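Local atomic coordinates of uncharacterized protein (Arthrobacter sp., PDB entry 3KOP), a protein that is of unknown function, but has a cyclophilin-like fold and assembles from several copies of a single chain. Residues 27-32 against 178-183; 34-39 against 155-160; 67-72 against 135-140; 71-76 against 127-132. One frame throughout, in Å; residues are numbered along the deposited sequence.

Contact 1 of 4, residues 27-32 against 178-183; sequences TLEKRG and TLTFSR
Thr180 OG1 donates to Glu29 OE2 over 2.7 Å, and it reaches the carboxylate from above, 40° out of its plane. The bend of Glu29 at chi2 (-85°) turns the carboxylate toward Thr180, with Glu29 CG lying 3.7 Å from Thr178 CB. The same hydroxyl also bonds to Ser58 OG on strand 57-63. A valine at Thr180 would probably leave the Glu29 carboxylate without this donor and Ser58 without its mate. Beneath the side chains, the backbones of Thr27 and Thr180 exchange two bonds, the shorter from Thr180 N to Thr27 O at 2.8 Å with 164° at the hydrogen. Glu29 N then gives a third to Thr178 O (3.0 Å). Thr27 OG1 bonds to Thr34 OG1 and also meets a water that donates to Thr180 O and joins Ser182 OG. On the other face Leu28 CD2 touches Leu179 CD1 at 4.1 Å, and both leucines pack on Val61, while Leu28 also lies against helix 159-172. The alternation of a hydrogen-bonded pair, Thr27 with Thr180, and a non-hydrogen-bonded pair, Leu28 with Leu179, is that of an antiparallel sheet, here at the end of a strand in the cyclophilin-like fold.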
loop_
_atom_site.group_PDB
_atom_site.type_symbol
_atom_site.label_atom_id
_atom_site.label_comp_id
_atom_site.label_asym_id
_atom_site.label_seq_id
_atom_site.Cartn_x
_atom_site.Cartn_y
_atom_site.Cartn_z
ATOM N N THR F 27 16.919 -19.666 19.694
ATOM C CA THR F 27 16.709 -21.094 19.918
ATOM C C THR F 27 15.239 -21.400 20.077
ATOM O O THR F 27 14.525 -20.670 20.774
ATOM C CB THR F 27 17.429 -21.563 21.226
ATOM O OG1 THR F 27 18.839 -21.299 21.135
ATOM C CG2 THR F 27 17.206 -23.072 21.472
ATOM N N LEU F 28 14.810 -22.495 19.444
ATOM C CA LEU F 28 13.540 -23.124 19.702
ATOM C C LEU F 28 13.802 -24.300 20.637
ATOM O O LEU F 28 14.497 -25.254 20.280
ATOM C CB LEU F 28 12.888 -23.600 18.395
ATOM C CG LEU F 28 12.403 -22.477 17.478
ATOM C CD1 LEU F 28 12.142 -22.981 16.045
ATOM C CD2 LEU F 28 11.149 -21.815 18.054
ATOM N N GLU F 29 13.244 -24.239 21.830
ATOM C CA GLU F 29 13.679 -25.131 22.915
ATOM C C GLU F 29 13.174 -26.542 22.757
ATOM O O GLU F 29 13.873 -27.476 23.108
ATOM C CB GLU F 29 13.178 -24.636 24.254
ATOM C CG GLU F 29 13.535 -23.203 24.589
ATOM C CD GLU F 29 14.893 -23.046 25.202
ATOM O OE1 GLU F 29 15.777 -23.897 24.969
ATOM O OE2 GLU F 29 15.073 -22.060 25.935
ATOM N N LYS F 30 11.944 -26.700 22.272
ATOM C CA LYS F 30 11.339 -28.018 22.137
ATOM C C LYS F 30 11.891 -28.707 20.911
ATOM O O LYS F 30 12.350 -29.850 20.988
ATOM C CB LYS F 30 9.822 -27.905 22.044
ATOM C CG LYS F 30 9.079 -29.212 21.950
ATOM C CD LYS F 30 7.590 -28.973 22.058
ATOM C CE LYS F 30 6.773 -30.257 21.845
ATOM N NZ LYS F 30 6.295 -30.325 20.427
ATOM N N ARG F 31 11.879 -28.038 19.772
ATOM C CA ARG F 31 12.519 -28.635 18.594
ATOM C C ARG F 31 14.062 -28.711 18.711
ATOM O O ARG F 31 14.705 -29.449 17.971
ATOM C CB ARG F 31 12.086 -27.912 17.323
ATOM C CG ARG F 31 10.605 -28.112 16.981
ATOM C CD ARG F 31 10.098 -27.061 16.046
ATOM N NE ARG F 31 8.742 -27.361 15.610
ATOM C CZ ARG F 31 7.649 -27.182 16.343
ATOM N NH1 ARG F 31 7.708 -26.637 17.558
ATOM N NH2 ARG F 31 6.466 -27.519 15.838
ATOM N N GLY F 32 14.661 -27.942 19.614
ATOM C CA GLY F 32 16.103 -27.979 19.798
ATOM C C GLY F 32 16.895 -27.449 18.623
ATOM O O GLY F 32 17.947 -27.988 18.284
ATOM N N THR F 178 9.020 -22.836 22.784
ATOM C CA THR F 178 9.509 -21.584 23.377
ATOM C C THR F 178 10.607 -21.025 22.482
ATOM O O THR F 178 11.483 -21.768 22.015
ATOM C CB THR F 178 10.076 -21.859 24.799
ATOM O OG1 THR F 178 9.053 -22.439 25.610
ATOM C CG2 THR F 178 10.569 -20.602 25.463
ATOM N N LEU F 179 10.566 -19.710 22.263
ATOM C CA LEU F 179 11.603 -19.019 21.515
ATOM C C LEU F 179 12.493 -18.202 22.471
ATOM O O LEU F 179 12.029 -17.288 23.182
ATOM C CB LEU F 179 10.961 -18.090 20.475
ATOM C CG LEU F 179 11.897 -17.251 19.611
ATOM C CD1 LEU F 179 12.761 -18.116 18.663
ATOM C CD2 LEU F 179 11.088 -16.189 18.832
ATOM N N THR F 180 13.781 -18.509 22.450
ATOM C CA THR F 180 14.732 -17.952 23.405
ATOM C C THR F 180 15.852 -17.169 22.734
ATOM O O THR F 180 16.554 -17.679 21.849
ATOM C CB THR F 180 15.325 -19.073 24.294
ATOM O OG1 THR F 180 14.259 -19.677 25.030
ATOM C CG2 THR F 180 16.360 -18.495 25.277
ATOM N N PHE F 181 15.998 -15.907 23.144
ATOM C CA PHE F 181 17.130 -15.101 22.751
ATOM C C PHE F 181 18.158 -15.048 23.895
ATOM O O PHE F 181 17.824 -14.712 25.031
ATOM C CB PHE F 181 16.677 -13.692 22.360
ATOM C CG PHE F 181 15.678 -13.657 21.196
ATOM C CD1 PHE F 181 14.345 -13.931 21.408
ATOM C CD2 PHE F 181 16.089 -13.281 19.913
ATOM C CE1 PHE F 181 13.430 -13.878 20.355
ATOM C CE2 PHE F 181 15.184 -13.215 18.874
ATOM C CZ PHE F 181 13.849 -13.509 19.100
ATOM N N SER F 182 19.414 -15.333 23.569
ATOM C CA SER F 182 20.486 -15.404 24.585
ATOM C C SER F 182 21.791 -14.881 24.006
ATOM O O SER F 182 21.976 -14.845 22.790
ATOM C CB SER F 182 20.669 -16.849 25.073
ATOM O OG SER F 182 21.057 -17.734 24.007
ATOM N N ARG F 183 22.709 -14.489 24.883
ATOM C CA ARG F 183 24.023 -14.043 24.438
ATOM C C ARG F 183 24.873 -15.240 23.999
ATOM O O ARG F 183 24.864 -16.297 24.663
ATOM C CB ARG F 183 24.743 -13.319 25.562
ATOM C CG ARG F 183 24.040 -12.095 26.045
ATOM C CD ARG F 183 24.711 -11.567 27.309
ATOM N NE ARG F 183 23.955 -10.457 27.828
ATOM C CZ ARG F 183 24.123 -9.918 29.025
ATOM N NH1 ARG F 183 25.035 -10.402 29.873
ATOM N NH2 ARG F 183 23.364 -8.901 29.386
HETATM O O HOH W 1 18.927 -18.965 22.637
#

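Contact 2 of 4, residues 34-39 against 155-160; sequences TCKALL and IVEGLD
Ile155 lies against Cys35 and Ala37 on the buried face of the pair, its CD1 3.7 Å from Cys35 SG and its CG1 4.2 Å from Ala37 CB. The isoleucine CG1 stands anti to the carbonyl carbon (chi1 -63°), which sends the CD1 branch to the sulfur, while CG2 settles over Lys36 O at 3.6 Å. The backbones are close too: the CA atoms of Ala37 and Ile155 are 3.9 Å apart, and Cys35 CB comes within 3.1 Å of Glu157 O. Replacing Ile155 by an alanine would probably open a gap beside Cys35 SG, where CD1 and CG1 had been. The exposed side is looser. Lys36 and Glu157 run side by side in the same direction, yet Lys36 NZ stays 4.2 Å from Glu157 OE2, beyond a salt bridge, so any attraction is probably modest; the lysine also makes a cation-pi contact with Tyr23. Val156 sets CG1 against Leu38 CB and CG2 near Lys36 O. Between the two sides Lys36 O is gripped twice, by Val156 N at 2.8 Å and by Glu157 N, the latter donor tilted 19° from the carbonyl plane. Lys36 N returns a bond to Glu157 O with 165° at its hydrogen. Gly158 follows at the N-cap position; its positive phi favours glycine, and a CB here would crowd Thr34 O and Cys35 CA. Val156 and Glu157 thus both face Lys36, and the register slips by one: a classic beta bulge, set where strand 145-157 gives way, through Gly158, to helix 159-172.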
loop_
_atom_site.group_PDB
_atom_site.type_symbol
_atom_site.label_atom_id
_atom_site.label_comp_id
_atom_site.label_asym_id
_atom_site.label_seq_id
_atom_site.Cartn_x
_atom_site.Cartn_y
_atom_site.Cartn_z
ATOM N N THR F 34 18.823 -24.079 16.978
ATOM C CA THR F 34 19.423 -22.787 17.300
ATOM C C THR F 34 20.082 -22.187 16.068
ATOM O O THR F 34 20.696 -22.890 15.262
ATOM C CB THR F 34 20.511 -22.913 18.402
ATOM O OG1 THR F 34 19.911 -23.432 19.598
ATOM C CG2 THR F 34 21.118 -21.579 18.732
ATOM N N CYS F 35 19.964 -20.881 15.922
ATOM C CA CYS F 35 20.743 -20.191 14.923
ATOM C C CYS F 35 21.480 -19.042 15.631
ATOM O O CYS F 35 21.173 -18.718 16.785
ATOM C CB CYS F 35 19.834 -19.718 13.768
ATOM S SG CYS F 35 18.649 -18.491 14.251
ATOM N N LYS F 36 22.450 -18.452 14.954
ATOM C CA LYS F 36 23.235 -17.375 15.517
ATOM C C LYS F 36 23.096 -16.135 14.654
ATOM O O LYS F 36 23.123 -16.226 13.434
ATOM C CB LYS F 36 24.719 -17.748 15.624
ATOM C CG LYS F 36 25.535 -16.700 16.331
ATOM C CD LYS F 36 27.043 -16.953 16.298
ATOM C CE LYS F 36 27.437 -18.048 17.185
ATOM N NZ LYS F 36 28.950 -17.969 17.461
ATOM N N ALA F 37 22.974 -14.991 15.322
ATOM C CA ALA F 37 22.742 -13.719 14.681
ATOM C C ALA F 37 23.755 -12.702 15.153
ATOM O O ALA F 37 24.099 -12.662 16.333
ATOM C CB ALA F 37 21.311 -13.230 14.970
ATOM N N LEU F 38 24.228 -11.903 14.204
ATOM C CA LEU F 38 25.071 -10.778 14.460
ATOM C C LEU F 38 24.212 -9.621 14.891
ATOM O O LEU F 38 23.255 -9.252 14.224
ATOM C CB LEU F 38 25.819 -10.392 13.204
ATOM C CG LEU F 38 26.562 -9.076 13.222
ATOM C CD1 LEU F 38 27.832 -9.228 14.151
ATOM C CD2 LEU F 38 26.932 -8.667 11.801
ATOM N N LEU F 39 24.610 -8.999 15.991
ATOM C CA LEU F 39 23.907 -7.859 16.499
ATOM C C LEU F 39 24.360 -6.610 15.748
ATOM O O LEU F 39 25.543 -6.405 15.585
ATOM C CB LEU F 39 24.227 -7.755 17.975
ATOM C CG LEU F 39 23.121 -7.578 18.940
ATOM C CD1 LEU F 39 21.980 -8.570 18.708
ATOM C CD2 LEU F 39 23.698 -7.716 20.378
ATOM N N ILE F 155 20.784 -13.061 10.973
ATOM C CA ILE F 155 21.187 -14.462 11.168
ATOM C C ILE F 155 22.361 -14.788 10.254
ATOM O O ILE F 155 22.273 -14.644 9.033
ATOM C CB ILE F 155 19.990 -15.428 11.007
ATOM C CG1 ILE F 155 18.938 -15.126 12.096
ATOM C CG2 ILE F 155 20.446 -16.902 11.129
ATOM C CD1 ILE F 155 17.613 -15.822 11.886
ATOM N N VAL F 156 23.472 -15.224 10.853
ATOM C CA VAL F 156 24.671 -15.578 10.110
ATOM C C VAL F 156 25.008 -17.078 10.128
ATOM O O VAL F 156 25.817 -17.532 9.338
ATOM C CB VAL F 156 25.918 -14.756 10.595
ATOM C CG1 VAL F 156 25.744 -13.278 10.262
ATOM C CG2 VAL F 156 26.177 -14.960 12.090
ATOM N N GLU F 157 24.397 -17.852 11.017
ATOM C CA GLU F 157 24.567 -19.283 11.025
ATOM C C GLU F 157 23.258 -19.942 11.348
ATOM O O GLU F 157 22.545 -19.503 12.260
ATOM C CB GLU F 157 25.522 -19.729 12.129
ATOM C CG GLU F 157 26.939 -19.346 12.002
ATOM C CD GLU F 157 27.748 -19.853 13.201
ATOM O OE1 GLU F 157 27.306 -20.814 13.875
ATOM O OE2 GLU F 157 28.821 -19.273 13.467
ATOM N N GLY F 158 22.972 -21.033 10.649
ATOM C CA GLY F 158 21.814 -21.857 10.940
ATOM C C GLY F 158 20.494 -21.379 10.362
ATOM O O GLY F 158 19.450 -21.847 10.776
ATOM N N LEU F 159 20.515 -20.466 9.396
ATOM C CA LEU F 159 19.255 -19.906 8.882
ATOM C C LEU F 159 18.391 -20.961 8.208
ATOM O O LEU F 159 17.188 -21.012 8.451
ATOM C CB LEU F 159 19.528 -18.732 7.917
ATOM C CG LEU F 159 18.302 -18.076 7.254
ATOM C CD1 LEU F 159 17.415 -17.544 8.326
ATOM C CD2 LEU F 159 18.714 -16.941 6.241
ATOM N N ASP F 160 19.008 -21.820 7.387
ATOM C CA ASP F 160 18.282 -22.894 6.703
ATOM C C ASP F 160 17.599 -23.836 7.691
ATOM O O ASP F 160 16.435 -24.162 7.523
ATOM C CB ASP F 160 19.197 -23.693 5.768
ATOM C CG ASP F 160 19.708 -22.856 4.603
ATOM O OD1 ASP F 160 19.122 -21.813 4.326
ATOM O OD2 ASP F 160 20.724 -23.230 3.978
#

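Contact 3 of 4, residues 67-72 against 135-140; sequences ARNEIY and RNNLLL
Asn137 OD1 accepts from Asn69 N at 2.8 Å, with the donor tilted 34° from the amide plane. The two asparagine side chains meet at about a right angle, and a weak second bond reaches the same oxygen from Asn69 ND2. That ND2 also gives a weak bond to Arg135 O; its stronger acceptor is Ser111 O of the second subunit. Arg68 NH1 donates to Asn136 O over 3.2 Å, the oxygen sitting at the guanidinium edge and only 6° out of its plane. The arginine gets there on an extended chain, with CG anti to the backbone N (chi1 -154°), and runs alongside Asn136. Its charge is answered by a salt bridge to Asp143 of the second subunit, whose OD1 also takes a bond from Asn136 ND2. Arg135 NE holds Asn136 OD1 at 2.9 Å, and the arginine continues to Asp96 of the third subunit, while Asn136 OD1 also bonds to Thr89 there. Outward of this polar network, Ala67 CB packs on Leu139 CD2 at 3.7 Å, and Ala67 CA points its hydrogen at Leu138 O. Asn69 and Leu139 are each the centre of an inverse gamma turn. The bonds from Asn69 and Arg68 show two loops beside the antiparallel sheet joined mainly by side-chain-to-backbone pairing, at a subunit interface.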
loop_
_atom_site.group_PDB
_atom_site.type_symbol
_atom_site.label_atom_id
_atom_site.label_comp_id
_atom_site.label_asym_id
_atom_site.label_seq_id
_atom_site.Cartn_x
_atom_site.Cartn_y
_atom_site.Cartn_z
ATOM N N ALA F 67 2.476 -11.131 8.623
ATOM C CA ALA F 67 3.817 -10.754 8.166
ATOM C C ALA F 67 4.544 -11.879 7.397
ATOM O O ALA F 67 5.695 -11.741 6.965
ATOM C CB ALA F 67 4.671 -10.262 9.364
ATOM N N ARG F 68 3.840 -12.982 7.237
ATOM C CA ARG F 68 4.218 -14.091 6.399
ATOM C C ARG F 68 5.289 -14.998 6.964
ATOM O O ARG F 68 4.954 -15.820 7.811
ATOM C CB ARG F 68 4.473 -13.695 4.946
ATOM C CG ARG F 68 4.229 -14.914 4.049
ATOM C CD ARG F 68 4.399 -14.504 2.685
ATOM N NE ARG F 68 3.995 -15.512 1.737
ATOM C CZ ARG F 68 4.162 -15.381 0.437
ATOM N NH1 ARG F 68 4.712 -14.275 -0.025
ATOM N NH2 ARG F 68 3.756 -16.337 -0.406
ATOM N N ASN F 69 6.546 -14.896 6.511
ATOM C CA ASN F 69 7.585 -15.833 6.943
ATOM C C ASN F 69 8.251 -15.382 8.223
ATOM O O ASN F 69 9.444 -15.027 8.272
ATOM C CB ASN F 69 8.560 -16.087 5.814
ATOM C CG ASN F 69 7.879 -16.709 4.617
ATOM O OD1 ASN F 69 7.335 -17.803 4.738
ATOM N ND2 ASN F 69 7.847 -16.005 3.493
ATOM N N GLU F 70 7.439 -15.413 9.266
ATOM C CA GLU F 70 7.785 -14.864 10.568
ATOM C C GLU F 70 7.435 -15.812 11.735
ATOM O O GLU F 70 6.333 -16.393 11.777
ATOM C CB GLU F 70 6.984 -13.598 10.779
ATOM C CG GLU F 70 7.320 -12.907 12.078
ATOM C CD GLU F 70 6.267 -11.927 12.562
ATOM O OE1 GLU F 70 5.077 -12.067 12.166
ATOM O OE2 GLU F 70 6.661 -11.045 13.386
ATOM N N ILE F 71 8.342 -15.907 12.711
ATOM C CA ILE F 71 7.974 -16.395 14.047
ATOM C C ILE F 71 8.376 -15.308 15.039
ATOM O O ILE F 71 9.211 -14.472 14.739
ATOM C CB ILE F 71 8.603 -17.771 14.437
ATOM C CG1 ILE F 71 10.139 -17.743 14.373
ATOM C CG2 ILE F 71 8.004 -18.878 13.590
ATOM C CD1 ILE F 71 10.869 -18.839 15.239
ATOM N N TYR F 72 7.757 -15.311 16.219
ATOM C CA TYR F 72 8.059 -14.275 17.194
ATOM C C TYR F 72 7.638 -14.706 18.601
ATOM O O TYR F 72 6.931 -15.706 18.765
ATOM C CB TYR F 72 7.376 -12.972 16.810
ATOM C CG TYR F 72 5.882 -13.041 16.838
ATOM C CD1 TYR F 72 5.164 -13.552 15.752
ATOM C CD2 TYR F 72 5.162 -12.637 17.986
ATOM C CE1 TYR F 72 3.788 -13.622 15.779
ATOM C CE2 TYR F 72 3.765 -12.708 18.016
ATOM C CZ TYR F 72 3.095 -13.208 16.911
ATOM O OH TYR F 72 1.734 -13.302 16.897
ATOM N N ARG F 135 11.216 -14.837 2.469
ATOM C CA ARG F 135 11.142 -13.547 1.793
ATOM C C ARG F 135 9.690 -13.170 1.432
ATOM O O ARG F 135 8.749 -13.901 1.737
ATOM C CB ARG F 135 12.013 -13.512 0.515
ATOM C CG ARG F 135 11.610 -14.522 -0.582
ATOM C CD ARG F 135 12.436 -14.298 -1.858
ATOM N NE ARG F 135 12.142 -12.977 -2.404
ATOM C CZ ARG F 135 12.993 -12.245 -3.114
ATOM N NH1 ARG F 135 14.229 -12.711 -3.393
ATOM N NH2 ARG F 135 12.633 -11.025 -3.532
ATOM N N ASN F 136 9.561 -12.004 0.793
ATOM C CA ASN F 136 8.302 -11.504 0.259
ATOM C C ASN F 136 7.282 -11.310 1.401
ATOM O O ASN F 136 6.166 -11.784 1.338
ATOM C CB ASN F 136 7.771 -12.422 -0.863
ATOM C CG ASN F 136 8.615 -12.339 -2.118
ATOM O OD1 ASN F 136 9.628 -11.593 -2.154
ATOM N ND2 ASN F 136 8.219 -13.102 -3.162
ATOM N N ASN F 137 7.734 -10.630 2.453
ATOM C CA ASN F 137 6.923 -10.350 3.653
ATOM C C ASN F 137 6.553 -8.885 3.659
ATOM O O ASN F 137 7.365 -8.046 3.250
ATOM C CB ASN F 137 7.759 -10.614 4.906
ATOM C CG ASN F 137 8.489 -11.939 4.858
ATOM O OD1 ASN F 137 7.879 -13.019 4.874
ATOM N ND2 ASN F 137 9.801 -11.863 4.801
ATOM N N LEU F 138 5.355 -8.549 4.132
ATOM C CA LEU F 138 4.979 -7.151 4.354
ATOM C C LEU F 138 4.496 -6.956 5.777
ATOM O O LEU F 138 3.627 -7.706 6.279
ATOM C CB LEU F 138 3.897 -6.731 3.355
ATOM C CG LEU F 138 4.289 -6.645 1.890
ATOM C CD1 LEU F 138 2.993 -6.593 1.026
ATOM C CD2 LEU F 138 5.140 -5.361 1.671
ATOM N N LEU F 139 5.079 -5.962 6.435
ATOM C CA LEU F 139 4.723 -5.608 7.798
ATOM C C LEU F 139 3.569 -4.617 7.768
ATOM O O LEU F 139 3.700 -3.385 7.963
ATOM C CB LEU F 139 5.933 -5.100 8.580
ATOM C CG LEU F 139 6.771 -6.234 9.228
ATOM C CD1 LEU F 139 8.089 -5.707 9.745
ATOM C CD2 LEU F 139 5.977 -6.920 10.387
ATOM N N LEU F 140 2.406 -5.195 7.509
ATOM C CA LEU F 140 1.182 -4.439 7.241
ATOM C C LEU F 140 0.001 -5.298 7.669
ATOM O O LEU F 140 -0.051 -6.474 7.324
ATOM C CB LEU F 140 1.112 -4.162 5.738
ATOM C CG LEU F 140 -0.119 -3.576 5.085
ATOM C CD1 LEU F 140 -0.540 -2.330 5.725
ATOM C CD2 LEU F 140 0.169 -3.318 3.600
#

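Contact 4 of 4, residues 71-76 against 127-132; sequences IYNLVP and VDLAVF
Tyr72 and Asp128 lie on one face of an antiparallel pair in the sheet of this cyclophilin-like fold, where strand 71-76 runs beside strand 127-132. Tyr72 CB starts the path: it meets Ala130 CB at 3.8 Å, and Leu129 O and Asp128 OD1 both at 3.3 Å. With CG placed between the backbone N and the carbonyl carbon (chi1 65°), the ring then passes by the carboxylate. CG is nearer OD1 than OD2, CD2 is 3.7 Å from both oxygens of Asp128, and CE2 is at the limit of contact with OD2. Ring and carboxylate planes are 29° apart, and the side chains pass at a slant. Beyond the two strands, the tyrosine ring meets Phe62 and packs on Trp170 of the second subunit. Leu74 CD2 completes this side by touching Asp128 CB at 3.7 Å, and Phe100 and Phe102 also pack against the aspartate. Its OD1 is buried without a polar partner in the model. On the other face Ile71 lies alongside Val131, and Val75 CG2 meets Val127 CB at 4.0 Å. Six backbone bonds tie the strands in three hydrogen-bonded pairs, Ile71 with Val131, Asn73 with Leu129 and Val75 with Val127. The straightest include Val127 N to Val75 O, 2.7 Å with 174° at the hydrogen. Asn73 ND2 bonds to Leu179 O, whereas Asn73 OD1 is buried with no polar partner and rests 3.5 Å from Leu129 CB.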
loop_
_atom_site.group_PDB
_atom_site.type_symbol
_atom_site.label_atom_id
_atom_site.label_comp_id
_atom_site.label_asym_id
_atom_site.label_seq_id
_atom_site.Cartn_x
_atom_site.Cartn_y
_atom_site.Cartn_z
ATOM N N ILE F 71 8.342 -15.907 12.711
ATOM C CA ILE F 71 7.974 -16.395 14.047
ATOM C C ILE F 71 8.376 -15.308 15.039
ATOM O O ILE F 71 9.211 -14.472 14.739
ATOM C CB ILE F 71 8.603 -17.771 14.437
ATOM C CG1 ILE F 71 10.139 -17.743 14.373
ATOM C CG2 ILE F 71 8.004 -18.878 13.590
ATOM C CD1 ILE F 71 10.869 -18.839 15.239
ATOM N N TYR F 72 7.757 -15.311 16.219
ATOM C CA TYR F 72 8.059 -14.275 17.194
ATOM C C TYR F 72 7.638 -14.706 18.601
ATOM O O TYR F 72 6.931 -15.706 18.765
ATOM C CB TYR F 72 7.376 -12.972 16.810
ATOM C CG TYR F 72 5.882 -13.041 16.838
ATOM C CD1 TYR F 72 5.164 -13.552 15.752
ATOM C CD2 TYR F 72 5.162 -12.637 17.986
ATOM C CE1 TYR F 72 3.788 -13.622 15.779
ATOM C CE2 TYR F 72 3.765 -12.708 18.016
ATOM C CZ TYR F 72 3.095 -13.208 16.911
ATOM O OH TYR F 72 1.734 -13.302 16.897
ATOM N N ASN F 73 8.120 -13.978 19.602
ATOM C CA ASN F 73 7.609 -14.103 20.943
ATOM C C ASN F 73 7.197 -12.717 21.404
ATOM O O ASN F 73 7.457 -11.714 20.714
ATOM C CB ASN F 73 8.616 -14.818 21.884
ATOM C CG ASN F 73 9.868 -13.993 22.222
ATOM O OD1 ASN F 73 9.915 -12.791 22.006
ATOM N ND2 ASN F 73 10.898 -14.667 22.758
ATOM N N LEU F 74 6.535 -12.677 22.558
ATOM C CA LEU F 74 6.069 -11.436 23.163
ATOM C C LEU F 74 6.503 -11.442 24.629
ATOM O O LEU F 74 6.213 -12.382 25.355
ATOM C CB LEU F 74 4.549 -11.344 23.080
ATOM C CG LEU F 74 3.877 -11.350 21.705
ATOM C CD1 LEU F 74 2.358 -11.392 21.857
ATOM C CD2 LEU F 74 4.325 -10.152 20.854
ATOM N N VAL F 75 7.200 -10.400 25.053
ATOM C CA VAL F 75 7.692 -10.302 26.416
ATOM C C VAL F 75 7.364 -8.912 26.989
ATOM O O VAL F 75 7.224 -7.943 26.227
ATOM C CB VAL F 75 9.217 -10.553 26.480
ATOM C CG1 VAL F 75 9.570 -11.997 25.944
ATOM C CG2 VAL F 75 10.003 -9.452 25.756
ATOM N N PRO F 76 7.254 -8.809 28.321
ATOM C CA PRO F 76 7.120 -7.487 28.911
ATOM C C PRO F 76 8.319 -6.607 28.548
ATOM O O PRO F 76 9.445 -7.116 28.399
ATOM C CB PRO F 76 7.096 -7.767 30.426
ATOM C CG PRO F 76 6.850 -9.227 30.563
ATOM C CD PRO F 76 7.348 -9.875 29.344
ATOM N N VAL F 127 7.076 -6.109 24.194
ATOM C CA VAL F 127 8.052 -6.196 23.109
ATOM C C VAL F 127 7.803 -7.485 22.317
ATOM O O VAL F 127 7.591 -8.566 22.900
ATOM C CB VAL F 127 9.492 -6.077 23.648
ATOM C CG1 VAL F 127 10.550 -6.311 22.526
ATOM C CG2 VAL F 127 9.693 -4.666 24.283
ATOM N N ASP F 128 7.768 -7.321 20.996
ATOM C CA ASP F 128 7.690 -8.407 20.006
ATOM C C ASP F 128 9.088 -8.565 19.447
ATOM O O ASP F 128 9.622 -7.633 18.861
ATOM C CB ASP F 128 6.693 -8.002 18.924
ATOM C CG ASP F 128 6.508 -9.017 17.835
ATOM O OD1 ASP F 128 7.467 -9.749 17.446
ATOM O OD2 ASP F 128 5.365 -9.041 17.294
ATOM N N LEU F 129 9.685 -9.735 19.667
ATOM C CA LEU F 129 10.967 -10.101 19.091
ATOM C C LEU F 129 10.716 -11.145 18.020
ATOM O O LEU F 129 10.170 -12.216 18.308
ATOM C CB LEU F 129 11.939 -10.629 20.149
ATOM C CG LEU F 129 12.273 -9.618 21.255
ATOM C CD1 LEU F 129 13.055 -10.298 22.463
ATOM C CD2 LEU F 129 13.027 -8.431 20.694
ATOM N N ALA F 130 11.100 -10.805 16.790
ATOM C CA ALA F 130 10.696 -11.556 15.605
ATOM C C ALA F 130 11.870 -11.979 14.747
ATOM O O ALA F 130 12.859 -11.252 14.607
ATOM C CB ALA F 130 9.664 -10.739 14.748
ATOM N N VAL F 131 11.715 -13.156 14.150
ATOM C CA VAL F 131 12.660 -13.732 13.235
ATOM C C VAL F 131 11.955 -13.939 11.895
ATOM O O VAL F 131 10.898 -14.560 11.833
ATOM C CB VAL F 131 13.161 -15.097 13.760
ATOM C CG1 VAL F 131 13.955 -15.862 12.688
ATOM C CG2 VAL F 131 14.018 -14.882 15.000
ATOM N N PHE F 132 12.548 -13.399 10.841
ATOM C CA PHE F 132 12.061 -13.639 9.500
ATOM C C PHE F 132 12.889 -14.700 8.796
ATOM O O PHE F 132 14.114 -14.600 8.709
ATOM C CB PHE F 132 11.982 -12.319 8.752
ATOM C CG PHE F 132 10.893 -11.482 9.245
ATOM C CD1 PHE F 132 9.613 -11.620 8.711
ATOM C CD2 PHE F 132 11.105 -10.612 10.282
ATOM C CE1 PHE F 132 8.575 -10.840 9.178
ATOM C CE2 PHE F 132 10.065 -9.860 10.785
ATOM C CZ PHE F 132 8.810 -9.955 10.223
#

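How the contacts relate
All four contacts reach one antiparallel sheet. Contacts 3 and 4 share Ile71 and Tyr72 on strand 70-76, with centres about 12 Å apart; Phe132 CE1 of contact 4 lies 3.6 Å from Glu70 CB of contact 3. Contact 1 meets contact 4 through Leu179 CD2, 3.8 Å from Tyr72 C, and through Phe181 CE1 at 3.6 Å from Leu129 CB. Contacts 1 and 2 lie on adjacent strands, linked by the hydroxyls of Thr27 and Thr34, with centres about 12 Å apart. Contact 2 touches contact 4 where Ile155 CD1 packs on Val131 CG1, but stays about 8 Å from contact 3 at the nearest atoms. Contact 3 is the most involved with neighbouring subunits.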